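Side-chain contacts in NAD nucleotidase (Haemophilus influenzae, PDB 3ZTV), which degrades NAD to adenosine and nicotinamide riboside in the periplasm, as a zinc-dependent 5'-nucleotidase that also has NAD(P) pyrophosphatase activity: residues Tyr439-Ser444 and Tyr524-Lys529; Gln448-Ala453 and Ala470-Glu475; Tyr474-Thr479 and Lys485-Val490. All blocks are in the same frame, centred on the assembly; numbering follows the deposited sequence.

Overall arrangement
All three contacts belong to the C-terminal domain of the 5'-nucleotidase fold, which holds the adenosine, and lie on one side of the chain's centre. Contact 1 joins strand 435-442 of the five-stranded sheet to the short helix 525-530, and contacts 2 and 3 are nested in the long loop it closes. Helix 443-460 links contacts 1 and 2, about 11 Å apart between centres, through the T526-D452 hydrogen bond. Contact 3 follows on the same strand 472-477, its centre about 9 Å from that of contact 2, while the centres of contacts 1 and 3 are about 18 Å apart and the two do not touch. The series runs from the substrate-binding region outward to a second, four-stranded sheet.

Contact 1 of 3, residues Tyr439-Ser444 and Tyr524-Lys529; sequences YKMEGS and YKTFGK
Strand 439-442 and helix 525-529 run at 116° to each other with their short axes 11.0 Å apart at closest, so the space between the backbones is bridged by side chains. Y439 and M441, two residues apart on the strand, both point at the helix, and F527 reaches back to meet them. The Y439 and F527 rings are inclined by only 28° but slid apart, with centroids 5.6 Å from each other, and therefore barely overlap; their nearest carbons are Y439 CD2 and F527 CD1 at 3.7 Å. Y439 OH lies 3.4 Å from F527 O without a hydrogen bond between them; its hydrogen-bond partner is the carbonyl of A518, a residue of the probable substrate-binding segment, which helps to hold the far end of the ring. The arrangement belongs to the alpha/beta core of the C-terminal nucleotidase domain, where helix 525-530 packs on a face of the mixed sheet and F527 also touches T513 on the neighbouring strand 508-514. M441 adds a Met-aromatic contact. Its SD meets the edge of the F527 ring in the ring plane, 3.9 Å from F527 CE1 and 5.2 Å from the F527 centroid. The methionine chain is extended at chi2 and then bends at chi3 (-66°), bringing the terminal methyl round towards the start of the helix, where M441 CE lies 4.2 Å from T526 CG2. T526 thus divides its two branches: the methyl packs against the methionine, while OG1 is hydrogen-bonded to D452 on helix 443-460. L530, one turn further along helix 525-530, touches both Y439 and M441.

Contact 2 of 3, residues Gln448-Ala453 and Ala470-Glu475; sequences QVLEDA and AGIRYE
L450 presses its CD1 methyl against two side chains of strand 472-475 at once, lying 4.1 Å from Y474 CD1 and 4.2 Å from I472 CD1. The leucine points from helix 448-453 straight at the strand, and that one methyl makes both contacts. It meets I472 tip to tip, whereas the tyrosine slants across the leucine branch, with CD1 of the ring as its nearest atom. I472 faces the helix, and with CG1 anti to the backbone N (chi1 -175°) and the chain extended beyond it, its CD1 is carried to the leucine. Y474, also pointing at the helix, has CG between the backbone N and the carbonyl carbon (chi1 70°), which sets how the ring leans, with its CD1 next to the leucine methyl. I472 and Y474 are two residues apart, so both face the helix, while R473 between them points the other way, to a salt bridge with E491 and a cation-pi contact with W500. The contact is helix-on-sheet packing inside the C-terminal domain: helix 443-460 packs where the five-stranded and four-stranded sheets come together, with L450 also touching I406 on strand 404-408 of the five-stranded sheet and I472 touching L404 on that same strand. All three residues in the contact are buried and apolar where they meet; the one polar end, the hydroxyl of Y474, is satisfied by a hydrogen bond to the carbonyl of P467. Elsewhere on the helix, Q448 NE2 donates to D452 OD1 at 3.0 Å, a fairly straight bond (163°) one turn along. The carboxylate oxygen is approached from above its plane, although the acceptor lies nearly in the plane of the amide.

Contact 3 of 3, residues Tyr474-Thr479 and Lys485-Val490; sequences YEANET and KRLVSV
E475 faces both V488 and S489 in a classic beta bulge, which shifts the register of the antiparallel hairpin formed by strands 472-477 and 487-493. E475 O accepts from V488 N at 2.8 Å and, weakly, from S489 N at 3.3 Å, so one acceptor serves both bulge amides. In return E475 N donates to S489 O at 3.0 Å. Beyond the bulge N477 N donates to R486 O (2.8 Å), which also receives a CA-H...O contact from A476. On one face L487 CD2 lies 3.5 Å from Y474 CD2, the two side chains crossing at about a right angle, and V490 CG2 touches Y474 CB. V488 CB packs on E475 CG. R486 N donates to E451 OE1 and L487 N to E451 OE2, on helix 443-460, and R486 NH1 is taken up by Q455. The arginine, extended from CG to NE, brings its guanidinium to the turn, where NE donates to E478 O at 2.9 Å, from above that carbonyl's plane. The E478 carboxylate forms a salt bridge with K377 through OE2 and accepts from S572 N through OE1. A water donates to E478 O and accepts from R486 NH2, both at 2.9 Å.

Contact 1 of 3, residues Tyr439-Ser444 and Tyr524-Lys529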
loop_
_atom_site.group_PDB
_atom_site.type_symbol
_atom_site.label_atom_id
_atom_site.label_comp_id
_atom_site.label_asym_id
_atom_site.label_seq_id
_atom_site.Cartn_x
_atom_site.Cartn_y
_atom_site.Cartn_z
ATOM N N TYR A 439 14.430 -2.247 20.690
ATOM C CA TYR A 439 14.947 -3.229 19.747
ATOM C C TYR A 439 13.932 -4.350 19.594
ATOM O O TYR A 439 13.180 -4.654 20.521
ATOM C CB TYR A 439 16.236 -3.865 20.265
ATOM C CG TYR A 439 17.451 -2.968 20.286
ATOM C CD1 TYR A 439 18.017 -2.501 19.104
ATOM C CD2 TYR A 439 18.065 -2.621 21.489
ATOM C CE1 TYR A 439 19.133 -1.697 19.118
ATOM C CE2 TYR A 439 19.192 -1.818 21.511
ATOM C CZ TYR A 439 19.722 -1.364 20.317
ATOM O OH TYR A 439 20.832 -0.563 20.325
ATOM N N LYS A 440 13.924 -4.974 18.419
ATOM C CA LYS A 440 13.125 -6.174 18.184
ATOM C C LYS A 440 14.114 -7.332 18.165
ATOM O O LYS A 440 14.956 -7.409 17.276
ATOM C CB LYS A 440 12.401 -6.072 16.840
ATOM C CG LYS A 440 11.467 -7.234 16.534
ATOM C CD LYS A 440 10.201 -7.171 17.367
ATOM C CE LYS A 440 9.164 -8.158 16.853
ATOM N NZ LYS A 440 7.951 -8.195 17.714
ATOM N N MET A 441 14.037 -8.215 19.158
ATOM C CA MET A 441 15.125 -9.156 19.406
ATOM C C MET A 441 14.631 -10.481 19.976
ATOM O O MET A 441 13.686 -10.521 20.762
ATOM C CB MET A 441 16.156 -8.523 20.353
ATOM C CG MET A 441 15.577 -8.079 21.693
ATOM S SD MET A 441 16.687 -7.085 22.726
ATOM C CE MET A 441 17.971 -8.269 23.108
ATOM N N GLU A 442 15.287 -11.564 19.570
ATOM C CA GLU A 442 14.922 -12.902 20.025
ATOM C C GLU A 442 15.113 -13.089 21.530
ATOM O O GLU A 442 15.965 -12.447 22.148
ATOM C CB GLU A 442 15.726 -13.965 19.269
ATOM C CG GLU A 442 15.305 -14.153 17.816
ATOM C CD GLU A 442 15.927 -13.140 16.865
ATOM O OE1 GLU A 442 16.646 -12.230 17.325
ATOM O OE2 GLU A 442 15.694 -13.260 15.643
ATOM N N GLY A 443 14.315 -13.976 22.112
ATOM C CA GLY A 443 14.413 -14.274 23.530
ATOM C C GLY A 443 15.803 -14.688 23.974
ATOM O O GLY A 443 16.215 -14.386 25.094
ATOM N N SER A 444 16.530 -15.389 23.111
ATOM C CA SER A 444 17.889 -15.809 23.446
ATOM C C SER A 444 18.804 -14.606 23.693
ATOM O O SER A 444 19.692 -14.649 24.545
ATOM C CB SER A 444 18.464 -16.700 22.344
ATOM O OG SER A 444 18.492 -16.012 21.103
ATOM N N TYR A 524 26.437 -3.581 28.792
ATOM C CA TYR A 524 25.319 -4.192 28.082
ATOM C C TYR A 524 25.751 -4.571 26.660
ATOM O O TYR A 524 25.250 -4.033 25.669
ATOM C CB TYR A 524 24.108 -3.250 28.081
ATOM C CG TYR A 524 23.339 -3.232 29.395
ATOM C CD1 TYR A 524 23.938 -2.792 30.576
ATOM C CD2 TYR A 524 22.015 -3.649 29.452
ATOM C CE1 TYR A 524 23.230 -2.772 31.773
ATOM C CE2 TYR A 524 21.303 -3.636 30.636
ATOM C CZ TYR A 524 21.915 -3.206 31.792
ATOM O OH TYR A 524 21.200 -3.199 32.962
ATOM N N LYS A 525 26.684 -5.516 26.578
ATOM C CA LYS A 525 27.322 -5.891 25.315
ATOM C C LYS A 525 26.328 -6.209 24.204
ATOM O O LYS A 525 26.488 -5.750 23.069
ATOM C CB LYS A 525 28.282 -7.072 25.520
ATOM C CG LYS A 525 29.494 -6.738 26.377
ATOM C CD LYS A 525 30.435 -7.927 26.514
ATOM C CE LYS A 525 31.618 -7.592 27.413
ATOM N NZ LYS A 525 32.411 -8.801 27.764
ATOM N N THR A 526 25.303 -6.990 24.524
ATOM C CA THR A 526 24.328 -7.403 23.524
ATOM C C THR A 526 23.637 -6.206 22.864
ATOM O O THR A 526 23.478 -6.186 21.643
ATOM C CB THR A 526 23.294 -8.404 24.101
ATOM O OG1 THR A 526 23.940 -9.658 24.371
ATOM C CG2 THR A 526 22.162 -8.632 23.125
ATOM N N PHE A 527 23.226 -5.214 23.652
ATOM C CA PHE A 527 22.622 -4.007 23.078
ATOM C C PHE A 527 23.623 -3.283 22.175
ATOM O O PHE A 527 23.259 -2.752 21.126
ATOM C CB PHE A 527 22.138 -3.041 24.165
ATOM C CG PHE A 527 20.859 -3.462 24.855
ATOM C CD1 PHE A 527 19.949 -4.313 24.247
ATOM C CD2 PHE A 527 20.563 -2.970 26.118
ATOM C CE1 PHE A 527 18.772 -4.677 24.899
ATOM C CE2 PHE A 527 19.396 -3.325 26.770
ATOM C CZ PHE A 527 18.499 -4.179 26.162
ATOM N N GLY A 528 24.882 -3.246 22.601
ATOM C CA GLY A 528 25.933 -2.625 21.814
ATOM C C GLY A 528 26.067 -3.230 20.430
ATOM O O GLY A 528 26.360 -2.530 19.460
ATOM N N LYS A 529 25.849 -4.537 20.334
ATOM C CA LYS A 529 25.946 -5.234 19.055
ATOM C C LYS A 529 24.699 -5.056 18.185
ATOM O O LYS A 529 24.784 -5.093 16.953
ATOM C CB LYS A 529 26.255 -6.717 19.267
ATOM C CG LYS A 529 27.668 -6.965 19.778
ATOM C CD LYS A 529 27.895 -8.424 20.138
ATOM C CE LYS A 529 29.178 -8.592 20.939
ATOM N NZ LYS A 529 29.374 -9.992 21.415
#

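Contact 2 of 3, residues Gln448-Ala453 and Ala470-Glu475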
loop_
_atom_site.group_PDB
_atom_site.type_symbol
_atom_site.label_atom_id
_atom_site.label_comp_id
_atom_site.label_asym_id
_atom_site.label_seq_id
_atom_site.Cartn_x
_atom_site.Cartn_y
_atom_site.Cartn_z
ATOM N N GLN A 448 20.804 -13.151 27.025
ATOM C CA GLN A 448 22.203 -12.755 26.958
ATOM C C GLN A 448 22.459 -11.350 27.512
ATOM O O GLN A 448 23.450 -11.123 28.196
ATOM C CB GLN A 448 22.750 -12.873 25.533
ATOM C CG GLN A 448 24.255 -12.727 25.477
ATOM C CD GLN A 448 24.971 -13.783 26.304
ATOM O OE1 GLN A 448 24.847 -14.983 26.043
ATOM N NE2 GLN A 448 25.724 -13.342 27.306
ATOM N N VAL A 449 21.576 -10.399 27.224
ATOM C CA VAL A 449 21.817 -9.053 27.735
ATOM C C VAL A 449 21.707 -9.004 29.265
ATOM O O VAL A 449 22.458 -8.274 29.911
ATOM C CB VAL A 449 20.952 -7.961 27.043
ATOM C CG1 VAL A 449 19.521 -8.004 27.521
ATOM C CG2 VAL A 449 21.553 -6.577 27.285
ATOM N N LEU A 450 20.799 -9.792 29.845
ATOM C CA LEU A 450 20.721 -9.906 31.306
ATOM C C LEU A 450 22.009 -10.502 31.858
ATOM O O LEU A 450 22.531 -10.041 32.875
ATOM C CB LEU A 450 19.525 -10.757 31.742
ATOM C CG LEU A 450 18.141 -10.188 31.417
ATOM C CD1 LEU A 450 17.042 -11.174 31.805
ATOM C CD2 LEU A 450 17.932 -8.842 32.104
ATOM N N GLU A 451 22.526 -11.523 31.182
ATOM C CA GLU A 451 23.792 -12.124 31.595
ATOM C C GLU A 451 24.926 -11.092 31.524
ATOM O O GLU A 451 25.756 -10.991 32.436
ATOM C CB GLU A 451 24.120 -13.354 30.741
ATOM C CG GLU A 451 23.134 -14.528 30.868
ATOM C CD GLU A 451 23.381 -15.423 32.085
ATOM O OE1 GLU A 451 24.379 -15.214 32.811
ATOM O OE2 GLU A 451 22.570 -16.358 32.294
ATOM N N ASP A 452 24.959 -10.327 30.435
ATOM C CA ASP A 452 25.974 -9.286 30.262
ATOM C C ASP A 452 25.929 -8.283 31.411
ATOM O O ASP A 452 26.960 -7.948 32.010
ATOM C CB ASP A 452 25.756 -8.519 28.951
ATOM C CG ASP A 452 25.890 -9.392 27.707
ATOM O OD1 ASP A 452 26.549 -10.452 27.752
ATOM O OD2 ASP A 452 25.341 -8.994 26.656
ATOM N N ALA A 453 24.730 -7.793 31.707
ATOM C CA ALA A 453 24.567 -6.760 32.720
ATOM C C ALA A 453 24.984 -7.249 34.104
ATOM O O ALA A 453 25.682 -6.541 34.834
ATOM C CB ALA A 453 23.143 -6.249 32.726
ATOM N N ALA A 470 10.360 -4.704 33.646
ATOM C CA ALA A 470 8.909 -4.682 33.720
ATOM C C ALA A 470 8.390 -5.545 32.577
ATOM O O ALA A 470 8.882 -5.448 31.458
ATOM C CB ALA A 470 8.390 -3.261 33.587
ATOM N N GLY A 471 7.404 -6.396 32.854
ATOM C CA GLY A 471 6.932 -7.348 31.858
ATOM C C GLY A 471 7.882 -8.523 31.682
ATOM O O GLY A 471 7.638 -9.422 30.867
ATOM N N ILE A 472 8.982 -8.496 32.435
ATOM C CA ILE A 472 9.952 -9.588 32.481
ATOM C C ILE A 472 10.406 -9.739 33.922
ATOM O O ILE A 472 10.571 -8.751 34.631
ATOM C CB ILE A 472 11.173 -9.338 31.554
ATOM C CG1 ILE A 472 12.094 -10.564 31.535
ATOM C CG2 ILE A 472 11.921 -8.075 31.974
ATOM C CD1 ILE A 472 13.137 -10.564 30.423
ATOM N N ARG A 473 10.572 -10.982 34.364
ATOM C CA ARG A 473 11.072 -11.249 35.704
ATOM C C ARG A 473 12.000 -12.446 35.623
ATOM O O ARG A 473 11.846 -13.296 34.745
ATOM C CB ARG A 473 9.921 -11.492 36.689
ATOM C CG ARG A 473 9.102 -12.739 36.419
ATOM C CD ARG A 473 7.873 -12.783 37.313
ATOM N NE ARG A 473 7.148 -14.044 37.174
ATOM C CZ ARG A 473 5.927 -14.259 37.654
ATOM N NH1 ARG A 473 5.284 -13.293 38.295
ATOM N NH2 ARG A 473 5.346 -15.442 37.487
ATOM N N TYR A 474 12.982 -12.500 36.515
ATOM C CA TYR A 474 13.958 -13.573 36.435
ATOM C C TYR A 474 14.540 -13.938 37.793
ATOM O O TYR A 474 14.473 -13.161 38.751
ATOM C CB TYR A 474 15.076 -13.227 35.429
ATOM C CG TYR A 474 16.009 -12.126 35.889
ATOM C CD1 TYR A 474 15.736 -10.785 35.625
ATOM C CD2 TYR A 474 17.170 -12.429 36.590
ATOM C CE1 TYR A 474 16.603 -9.776 36.057
ATOM C CE2 TYR A 474 18.038 -11.434 37.023
ATOM C CZ TYR A 474 17.751 -10.112 36.758
ATOM O OH TYR A 474 18.625 -9.139 37.210
ATOM N N GLU A 475 15.071 -15.155 37.856
ATOM C CA GLU A 475 15.859 -15.613 38.988
ATOM C C GLU A 475 17.261 -15.887 38.472
ATOM O O GLU A 475 17.443 -16.375 37.352
ATOM C CB GLU A 475 15.270 -16.891 39.601
ATOM C CG GLU A 475 16.102 -17.447 40.762
ATOM C CD GLU A 475 15.441 -18.602 41.499
ATOM O OE1 GLU A 475 14.244 -18.876 41.264
ATOM O OE2 GLU A 475 16.138 -19.234 42.324
#

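Contact 3 of 3, residues Tyr474-Thr479 and Lys485-Val490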
loop_
_atom_site.group_PDB
_atom_site.type_symbol
_atom_site.label_atom_id
_atom_site.label_comp_id
_atom_site.label_asym_id
_atom_site.label_seq_id
_atom_site.Cartn_x
_atom_site.Cartn_y
_atom_site.Cartn_z
ATOM N N TYR A 474 12.982 -12.500 36.515
ATOM C CA TYR A 474 13.958 -13.573 36.435
ATOM C C TYR A 474 14.540 -13.938 37.793
ATOM O O TYR A 474 14.473 -13.161 38.751
ATOM C CB TYR A 474 15.076 -13.227 35.429
ATOM C CG TYR A 474 16.009 -12.126 35.889
ATOM C CD1 TYR A 474 15.736 -10.785 35.625
ATOM C CD2 TYR A 474 17.170 -12.429 36.590
ATOM C CE1 TYR A 474 16.603 -9.776 36.057
ATOM C CE2 TYR A 474 18.038 -11.434 37.023
ATOM C CZ TYR A 474 17.751 -10.112 36.758
ATOM O OH TYR A 474 18.625 -9.139 37.210
ATOM N N GLU A 475 15.071 -15.155 37.856
ATOM C CA GLU A 475 15.859 -15.613 38.988
ATOM C C GLU A 475 17.261 -15.887 38.472
ATOM O O GLU A 475 17.443 -16.375 37.352
ATOM C CB GLU A 475 15.270 -16.891 39.601
ATOM C CG GLU A 475 16.102 -17.447 40.762
ATOM C CD GLU A 475 15.441 -18.602 41.499
ATOM O OE1 GLU A 475 14.244 -18.876 41.264
ATOM O OE2 GLU A 475 16.138 -19.234 42.324
ATOM N N ALA A 476 18.252 -15.557 39.290
ATOM C CA ALA A 476 19.645 -15.750 38.907
ATOM C C ALA A 476 20.492 -16.066 40.133
ATOM O O ALA A 476 20.127 -15.714 41.254
ATOM C CB ALA A 476 20.180 -14.506 38.196
ATOM N N ASN A 477 21.619 -16.737 39.906
ATOM C CA ASN A 477 22.591 -17.010 40.963
ATOM C C ASN A 477 23.809 -16.114 40.800
ATOM O O ASN A 477 24.240 -15.852 39.677
ATOM C CB ASN A 477 23.065 -18.464 40.906
ATOM C CG ASN A 477 21.955 -19.459 41.165
ATOM O OD1 ASN A 477 21.069 -19.222 41.986
ATOM N ND2 ASN A 477 21.995 -20.582 40.455
ATOM N N GLU A 478 24.387 -15.665 41.908
ATOM C CA GLU A 478 25.613 -14.879 41.829
ATOM C C GLU A 478 26.744 -15.695 41.213
ATOM O O GLU A 478 27.542 -15.179 40.431
ATOM C CB GLU A 478 26.031 -14.362 43.206
ATOM C CG GLU A 478 27.311 -13.536 43.178
ATOM C CD GLU A 478 27.541 -12.749 44.452
ATOM O OE1 GLU A 478 26.788 -12.944 45.429
ATOM O OE2 GLU A 478 28.482 -11.926 44.474
ATOM N N THR A 479 26.807 -16.971 41.576
ATOM C CA THR A 479 27.834 -17.872 41.067
ATOM C C THR A 479 27.397 -18.513 39.752
ATOM O O THR A 479 26.400 -19.228 39.717
ATOM C CB THR A 479 28.126 -18.994 42.088
ATOM O OG1 THR A 479 28.537 -18.420 43.337
ATOM C CG2 THR A 479 29.211 -19.927 41.569
ATOM N N LYS A 485 26.676 -19.538 33.025
ATOM C CA LYS A 485 25.429 -18.772 33.084
ATOM C C LYS A 485 24.930 -18.549 34.510
ATOM O O LYS A 485 25.029 -19.437 35.362
ATOM C CB LYS A 485 24.341 -19.476 32.275
ATOM C CG LYS A 485 24.702 -19.707 30.816
ATOM C CD LYS A 485 24.835 -18.388 30.052
ATOM C CE LYS A 485 25.199 -18.629 28.591
ATOM N NZ LYS A 485 25.097 -17.392 27.758
ATOM N N ARG A 486 24.389 -17.362 34.768
ATOM C CA ARG A 486 23.799 -17.054 36.068
ATOM C C ARG A 486 22.273 -17.210 36.091
ATOM O O ARG A 486 21.686 -17.403 37.155
ATOM C CB ARG A 486 24.180 -15.636 36.517
ATOM C CG ARG A 486 25.661 -15.426 36.796
ATOM C CD ARG A 486 25.906 -14.068 37.448
ATOM N NE ARG A 486 27.303 -13.891 37.850
ATOM C CZ ARG A 486 28.274 -13.489 37.034
ATOM N NH1 ARG A 486 28.017 -13.216 35.760
ATOM N NH2 ARG A 486 29.513 -13.358 37.496
ATOM N N LEU A 487 21.629 -17.110 34.933
ATOM C CA LEU A 487 20.169 -17.181 34.897
ATOM C C LEU A 487 19.630 -18.557 35.273
ATOM O O LEU A 487 20.145 -19.583 34.829
ATOM C CB LEU A 487 19.625 -16.755 33.531
ATOM C CG LEU A 487 19.657 -15.249 33.237
ATOM C CD1 LEU A 487 19.295 -14.993 31.785
ATOM C CD2 LEU A 487 18.723 -14.489 34.163
ATOM N N VAL A 488 18.580 -18.549 36.089
ATOM C CA VAL A 488 17.900 -19.765 36.528
ATOM C C VAL A 488 16.556 -19.905 35.815
ATOM O O VAL A 488 16.205 -20.981 35.333
ATOM C CB VAL A 488 17.683 -19.756 38.056
ATOM C CG1 VAL A 488 16.795 -20.917 38.494
ATOM C CG2 VAL A 488 19.022 -19.808 38.772
ATOM N N SER A 489 15.810 -18.805 35.746
ATOM C CA SER A 489 14.524 -18.791 35.060
ATOM C C SER A 489 14.233 -17.387 34.535
ATOM O O SER A 489 14.644 -16.400 35.145
ATOM C CB SER A 489 13.415 -19.234 36.020
ATOM O OG SER A 489 13.208 -18.288 37.052
ATOM N N VAL A 490 13.518 -17.306 33.414
ATOM C CA VAL A 490 13.086 -16.022 32.858
ATOM C C VAL A 490 11.657 -16.149 32.345
ATOM O O VAL A 490 11.349 -17.058 31.572
ATOM C CB VAL A 490 13.994 -15.548 31.708
ATOM C CG1 VAL A 490 13.514 -14.204 31.177
ATOM C CG2 VAL A 490 15.440 -15.459 32.166
HETATM O O HOH W 1 30.005 -13.744 40.320
#